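Local structure of leucyl-trna synthetase (Plasmodium falciparum, 5FOC) at residues Y191-Y195 / Q196-P200; S233-K236 / N237-I240. The protein is the editing domain of a cytosolic class I leucyl-tRNA synthetase, which joins leucine to its tRNA and probably deacylates wrongly charged tRNA. The protein carries 2 engineered substitutions. One frame throughout, in Å; residues are numbered along the deposited sequence. Where two conformers were deposited one is given.

How the interactions relate
The two contacts are examples of how a chain turns at the end of a regular element. Interaction 1 comes first in sequence, where helix 190-195 runs out into the loop before strand 201-202; interaction 2 follows at 233-240, where the loop after strand 227-229 enters strand 238-242. Their centres lie 27 Å apart, on opposite sides of the centre of the editing domain, and their nearest atoms are about 16 Å apart. The same large mixed sheet serves both: interaction 1 packs against strands 181-185 and 369-373, whereas interaction 2 delivers the chain into one of the sheet's own strands. The two turns thus shape separate parts of a single domain.

Interaction 1 of 2, residues Y191-Y195 / Q196-P200; sequences YNLAY and QGIIP
Q196 begins the exit from helix 190-195 with one more helical bond, its N donating to N192 O at 3.0 Å, and its CB rests against the carbonyl oxygens of N192 and L193. Its OE1 is bound by Q156 NE2 from a neighbouring loop. At G197 the chain leaves the helix with a positive phi of 74°, a value that favours glycine. Its N turns back to A194 O at 2.9 Å, but comes from above the carbonyl plane, 64° out of it, and so misses the lone pairs. I198 N then reaches back to L193 O at 3.0 Å, a straighter approach. The I198 side chain, with CG1 beside its own backbone N, places CD1 3.7 Å from L193 CD2, the two chains crossing at a slant; both also lie on residues of strands 181-185 and 369-373. I199 comes back alongside the last turn: CG1 stands between N and the carbonyl carbon (chi1 72°), which brings it 3.9 Å from A194 CB and close to L193 CB. Its carbonyl oxygen receives a CA-H...O contact from A194 CA, and one water donates to both this oxygen and A194 O, bridging helix end and loop. I199 N, by contrast, is buried without a partner. The positive phi at G197 and the paired backward bonds from G197 and I198 make this a Schellman motif, with L193, I198 and I199 closing the apolar side of the helix C-terminus against the sheet.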
ATOM      1  N   TYR A 191      14.244   0.601  -8.155  1.00 24.75           N
ATOM      2  CA  TYR A 191      15.218  -0.256  -8.735  1.00 25.22           C
ATOM      3  C   TYR A 191      15.210  -1.634  -8.084  1.00 26.00           C
ATOM      4  O   TYR A 191      15.527  -2.608  -8.758  1.00 31.52           O
ATOM      5  CB  TYR A 191      16.564   0.393  -8.683  1.00 25.92           C
ATOM      6  CG  TYR A 191      16.716   1.649  -9.453  1.00 28.23           C
ATOM      7  CD1 TYR A 191      16.515   1.669 -10.817  1.00 35.84           C
ATOM      8  CD2 TYR A 191      17.184   2.813  -8.848  1.00 37.65           C
ATOM      9  CE1 TYR A 191      16.687   2.833 -11.560  1.00 37.17           C
ATOM     10  CE2 TYR A 191      17.375   3.985  -9.580  1.00 40.33           C
ATOM     11  CZ  TYR A 191      17.126   3.985 -10.941  1.00 40.17           C
ATOM     12  OH  TYR A 191      17.301   5.126 -11.697  1.00 50.03           O
ATOM     13  N   ASN A 192      14.831  -1.700  -6.808  1.00 27.09           N
ATOM     14  CA  ASN A 192      14.616  -2.984  -6.106  1.00 29.72           C
ATOM     15  C   ASN A 192      13.532  -3.796  -6.791  1.00 24.15           C
ATOM     16  O   ASN A 192      13.620  -4.970  -7.027  1.00 27.34           O
ATOM     17  CB  ASN A 192      14.283  -2.757  -4.620  1.00 30.86           C
ATOM     18  CG  ASN A 192      15.382  -1.984  -3.859  1.00 39.14           C
ATOM     19  OD1 ASN A 192      15.126  -0.903  -3.254  1.00 47.94           O
ATOM     20  ND2 ASN A 192      16.589  -2.516  -3.877  1.00 27.18           N
ATOM     21  N   LEU A 193      12.437  -3.109  -7.137  1.00 25.03           N
ATOM     22  CA  LEU A 193      11.409  -3.812  -7.889  1.00 23.48           C
ATOM     23  C   LEU A 193      11.910  -4.360  -9.238  1.00 24.42           C
ATOM     24  O   LEU A 193      11.590  -5.498  -9.605  1.00 26.16           O
ATOM     25  CB  LEU A 193      10.194  -2.906  -8.113  1.00 20.51           C
ATOM     26  CG  LEU A 193       9.388  -2.504  -6.868  1.00 21.66           C
ATOM     27  CD1 LEU A 193       8.412  -1.360  -7.201  1.00 20.58           C
ATOM     28  CD2 LEU A 193       8.709  -3.706  -6.239  1.00 21.72           C
ATOM     29  N   ALA A 194      12.677  -3.557  -9.964  1.00 24.46           N
ATOM     30  CA  ALA A 194      13.236  -4.017 -11.228  1.00 26.10           C
ATOM     31  C   ALA A 194      14.171  -5.234 -11.030  1.00 28.01           C
ATOM     32  O   ALA A 194      14.058  -6.236 -11.772  1.00 31.18           O
ATOM     33  CB  ALA A 194      13.928  -2.877 -11.940  1.00 30.53           C
ATOM     34  N   TYR A 195      14.987  -5.188  -9.953  1.00 27.78           N
ATOM     35  CA  TYR A 195      15.937  -6.276  -9.696  1.00 31.41           C
ATOM     36  C   TYR A 195      15.135  -7.559  -9.422  1.00 32.73           C
ATOM     37  O   TYR A 195      15.483  -8.620  -9.899  1.00 38.71           O
ATOM     38  CB  TYR A 195      16.909  -5.969  -8.526  1.00 30.25           C
ATOM     39  CG  TYR A 195      17.894  -7.104  -8.260  1.00 33.47           C
ATOM     40  CD1 TYR A 195      18.840  -7.452  -9.207  1.00 38.92           C
ATOM     41  CD2 TYR A 195      17.792  -7.905  -7.093  1.00 40.63           C
ATOM     42  CE1 TYR A 195      19.717  -8.513  -8.985  1.00 50.29           C
ATOM     43  CE2 TYR A 195      18.674  -8.962  -6.854  1.00 48.41           C
ATOM     44  CZ  TYR A 195      19.625  -9.263  -7.803  1.00 51.67           C
ATOM     45  OH  TYR A 195      20.470 -10.306  -7.569  1.00 65.00           O
ATOM     46  N   GLN A 196      14.006  -7.430  -8.729  1.00 27.59           N
ATOM     47  CA  GLN A 196      13.073  -8.530  -8.380  0.50 29.62           C
ATOM     48  C   GLN A 196      12.255  -9.022  -9.571  1.00 26.50           C
ATOM     49  O   GLN A 196      11.471  -9.972  -9.432  1.00 38.17           O
ATOM     50  CB  GLN A 196      12.038  -8.105  -7.288  0.50 29.00           C
ATOM     51  CG  GLN A 196      12.466  -8.201  -5.826  0.50 30.80           C
ATOM     52  CD  GLN A 196      13.026  -9.565  -5.436  0.50 32.94           C
ATOM     53  OE1 GLN A 196      12.318 -10.580  -5.441  0.50 35.06           O
ATOM     54  NE2 GLN A 196      14.305  -9.588  -5.065  0.50 34.62           N
ATOM     55  N   GLY A 197      12.368  -8.376 -10.724  1.00 30.59           N
ATOM     56  CA  GLY A 197      11.527  -8.742 -11.889  1.00 27.08           C
ATOM     57  C   GLY A 197      10.077  -8.332 -11.850  1.00 27.37           C
ATOM     58  O   GLY A 197       9.262  -8.888 -12.600  1.00 31.43           O
ATOM     59  N   ILE A 198       9.750  -7.375 -10.988  1.00 24.18           N
ATOM     60  CA  ILE A 198       8.368  -6.890 -10.834  1.00 22.42           C
ATOM     61  C   ILE A 198       8.082  -5.770 -11.821  1.00 22.60           C
ATOM     62  O   ILE A 198       6.951  -5.657 -12.288  1.00 24.31           O
ATOM     63  CB  ILE A 198       8.097  -6.440  -9.380  1.00 22.97           C
ATOM     64  CG1 ILE A 198       8.362  -7.637  -8.443  1.00 27.35           C
ATOM     65  CG2 ILE A 198       6.660  -5.878  -9.233  1.00 23.13           C
ATOM     66  CD1 ILE A 198       8.403  -7.327  -6.964  1.00 29.43           C
ATOM     67  N   ILE A 199       9.048  -4.914 -12.114  1.00 22.13           N
ATOM     68  CA  ILE A 199       8.902  -3.901 -13.161  1.00 22.42           C
ATOM     69  C   ILE A 199      10.083  -3.992 -14.109  1.00 21.17           C
ATOM     70  O   ILE A 199      11.136  -4.502 -13.680  1.00 26.84           O
ATOM     71  CB  ILE A 199       8.771  -2.481 -12.583  1.00 21.03           C
ATOM     72  CG1 ILE A 199      10.108  -1.959 -12.005  1.00 21.70           C
ATOM     73  CG2 ILE A 199       7.666  -2.422 -11.518  1.00 20.09           C
ATOM     74  CD1 ILE A 199      10.050  -0.517 -11.546  1.00 22.24           C
ATOM     75  N   PRO A 200       9.963  -3.518 -15.341  1.00 21.66           N
ATOM     76  CA  PRO A 200      11.046  -3.468 -16.286  1.00 23.62           C
ATOM     77  C   PRO A 200      11.840  -2.190 -16.170  1.00 24.02           C
ATOM     78  O   PRO A 200      11.413  -1.238 -15.521  1.00 24.62           O
ATOM     79  CB  PRO A 200      10.350  -3.499 -17.621  1.00 20.60           C
ATOM     80  CG  PRO A 200       9.072  -2.800 -17.352  1.00 20.92           C
ATOM     81  CD  PRO A 200       8.664  -3.151 -15.972  1.00 20.10           C
TER
HETATM   82  O   HOH W   1      13.003  -6.416 -14.357  1.00 41.18           O

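Interaction 2 of 2, residues S233-K236 / N237-I240; sequences SKIK and NLYI
Apolar contact joins I235 to L238, and with it the loop to the first residue of the strand. L238 CD2 rests against I235 from one side, 3.7 Å from CG1 and 3.6 Å from the carbonyl O. The other branch, CD1, sits 3.7 Å from S233 OG, so the two branches of the leucine lie against the bonded S233 OG and I235 O. L238 also packs on T139 of strand 138-141 and on Q136 of the loop before it.

A polar group meets an apolar one at N237, whose amide oxygen OD1 lies alongside the isoleucine, 3.7 Å from I235 CD1 and equally near CB. The two side chains run at a slant to one another. A chi1 of 64° turns the amide back over the preceding residues.

Hydrogen bonds brace the loop from within. S233 OG donates to I235 O at 2.6 Å, tilted 24° from the carbonyl plane, so the oxygen packed against L238 CD2 also has a polar partner. K236 folds back through a bend at chi2 (-59°) until NZ reaches S233 O at 2.7 Å, in the carbonyl plane on a lone pair. The same NZ is bonded to T230 O; two backbone carbonyls thus fix the ammonium.

Beyond the turn the backbone of L238 pairs with T228 and that of I240 with G225 and L226. The arrangement is the loop connection of a beta hairpin, linking antiparallel strands 227-229 and 238-242 of the editing domain's mixed sheet.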
ATOM      1  N   SER A 233      -8.492  -9.390   1.925  1.00 20.07           N
ATOM      2  CA  SER A 233      -9.158  -8.654   2.989  1.00 19.45           C
ATOM      3  C   SER A 233     -10.635  -9.082   3.135  1.00 19.30           C
ATOM      4  O   SER A 233     -11.307  -9.345   2.119  1.00 23.32           O
ATOM      5  CB  SER A 233      -9.065  -7.155   2.725  1.00 20.70           C
ATOM      6  OG  SER A 233      -9.662  -6.761   1.490  1.00 20.17           O
ATOM      7  N   LYS A 234     -11.070  -9.185   4.378  1.00 19.27           N
ATOM      8  CA  LYS A 234     -12.436  -9.518   4.723  1.00 19.25           C
ATOM      9  C   LYS A 234     -13.395  -8.511   4.078  1.00 18.38           C
ATOM     10  O   LYS A 234     -14.464  -8.910   3.481  1.00 22.93           O
ATOM     11  CB  LYS A 234     -12.641  -9.486   6.239  1.00 20.75           C
ATOM     12  CG  LYS A 234     -14.039  -9.991   6.621  1.00 23.51           C
ATOM     13  CD  LYS A 234     -14.283 -10.102   8.092  1.00 30.14           C
ATOM     14  CE  LYS A 234     -14.644  -8.779   8.683  1.00 32.21           C
ATOM     15  NZ  LYS A 234     -15.311  -8.972   9.988  1.00 31.97           N
ATOM     16  N   ILE A 235     -13.101  -7.226   4.278  1.00 19.17           N
ATOM     17  CA  ILE A 235     -13.866  -6.105   3.661  1.00 18.88           C
ATOM     18  C   ILE A 235     -13.140  -5.529   2.468  1.00 20.55           C
ATOM     19  O   ILE A 235     -11.881  -5.658   2.335  1.00 24.10           O
ATOM     20  CB  ILE A 235     -14.207  -4.989   4.675  1.00 20.55           C
ATOM     21  CG1 ILE A 235     -12.961  -4.263   5.215  1.00 22.86           C
ATOM     22  CG2 ILE A 235     -15.029  -5.557   5.801  1.00 25.00           C
ATOM     23  CD1 ILE A 235     -13.227  -3.221   6.266  1.00 22.17           C
ATOM     24  N   LYS A 236     -13.867  -4.867   1.593  1.00 22.70           N
ATOM     25  CA  LYS A 236     -13.317  -4.366   0.327  1.00 24.80           C
ATOM     26  C   LYS A 236     -13.390  -2.821   0.167  1.00 21.44           C
ATOM     27  O   LYS A 236     -13.170  -2.302  -0.928  1.00 24.67           O
ATOM     28  CB  LYS A 236     -13.984  -5.085  -0.880  1.00 25.09           C
ATOM     29  CG  LYS A 236     -13.986  -6.607  -0.842  1.00 21.67           C
ATOM     30  CD  LYS A 236     -12.552  -7.225  -0.757  1.00 22.25           C
ATOM     31  CE  LYS A 236     -12.616  -8.765  -0.722  1.00 20.90           C
ATOM     32  NZ  LYS A 236     -11.283  -9.369  -0.594  1.00 20.92           N
ATOM     33  N   ASN A 237     -13.667  -2.103   1.246  1.00 19.96           N
ATOM     34  CA  ASN A 237     -13.691  -0.647   1.217  1.00 19.13           C
ATOM     35  C   ASN A 237     -12.554  -0.020   2.004  1.00 20.51           C
ATOM     36  O   ASN A 237     -12.745   0.728   2.957  1.00 22.89           O
ATOM     37  CB  ASN A 237     -15.065  -0.101   1.686  1.00 22.27           C
ATOM     38  CG  ASN A 237     -15.373  -0.419   3.121  1.00 23.05           C
ATOM     39  OD1 ASN A 237     -15.097  -1.521   3.569  1.00 28.71           O
ATOM     40  ND2 ASN A 237     -16.033   0.506   3.842  1.00 26.42           N
ATOM     41  N   LEU A 238     -11.339  -0.331   1.553  1.00 19.22           N
ATOM     42  CA  LEU A 238     -10.165   0.060   2.298  1.00 18.55           C
ATOM     43  C   LEU A 238      -9.695   1.425   1.851  1.00 19.91           C
ATOM     44  O   LEU A 238      -8.908   1.571   0.886  1.00 22.30           O
ATOM     45  CB  LEU A 238      -9.076  -0.987   2.047  1.00 17.67           C
ATOM     46  CG  LEU A 238      -9.482  -2.436   2.136  1.00 19.30           C
ATOM     47  CD1 LEU A 238      -8.247  -3.366   1.911  1.00 19.85           C
ATOM     48  CD2 LEU A 238     -10.091  -2.741   3.466  1.00 24.32           C
ATOM     49  N   TYR A 239     -10.189   2.447   2.514  1.00 20.43           N
ATOM     50  CA  TYR A 239      -9.910   3.794   2.081  1.00 18.90           C
ATOM     51  C   TYR A 239      -8.440   4.072   2.339  1.00 19.96           C
ATOM     52  O   TYR A 239      -7.886   3.584   3.359  1.00 20.74           O
ATOM     53  CB  TYR A 239     -10.813   4.793   2.788  1.00 19.44           C
ATOM     54  CG  TYR A 239     -12.276   4.480   2.506  1.00 20.30           C
ATOM     55  CD1 TYR A 239     -12.787   4.577   1.235  1.00 24.06           C
ATOM     56  CD2 TYR A 239     -13.083   4.000   3.514  1.00 21.70           C
ATOM     57  CE1 TYR A 239     -14.131   4.240   1.006  1.00 23.59           C
ATOM     58  CE2 TYR A 239     -14.437   3.700   3.285  1.00 22.82           C
ATOM     59  CZ  TYR A 239     -14.900   3.785   2.017  1.00 24.43           C
ATOM     60  OH  TYR A 239     -16.252   3.477   1.805  1.00 33.89           O
ATOM     61  N   ILE A 240      -7.893   4.923   1.489  1.00 19.20           N
ATOM     62  CA  ILE A 240      -6.512   5.422   1.708  1.00 18.76           C
ATOM     63  C   ILE A 240      -6.547   6.504   2.781  1.00 19.92           C
ATOM     64  O   ILE A 240      -7.239   7.526   2.629  1.00 21.42           O
ATOM     65  CB  ILE A 240      -5.837   5.911   0.444  1.00 18.49           C
ATOM     66  CG1 ILE A 240      -5.688   4.758  -0.512  1.00 20.53           C
ATOM     67  CG2 ILE A 240      -4.446   6.486   0.762  1.00 18.03           C
ATOM     68  CD1 ILE A 240      -5.096   5.042  -1.865  1.00 20.25           C
TER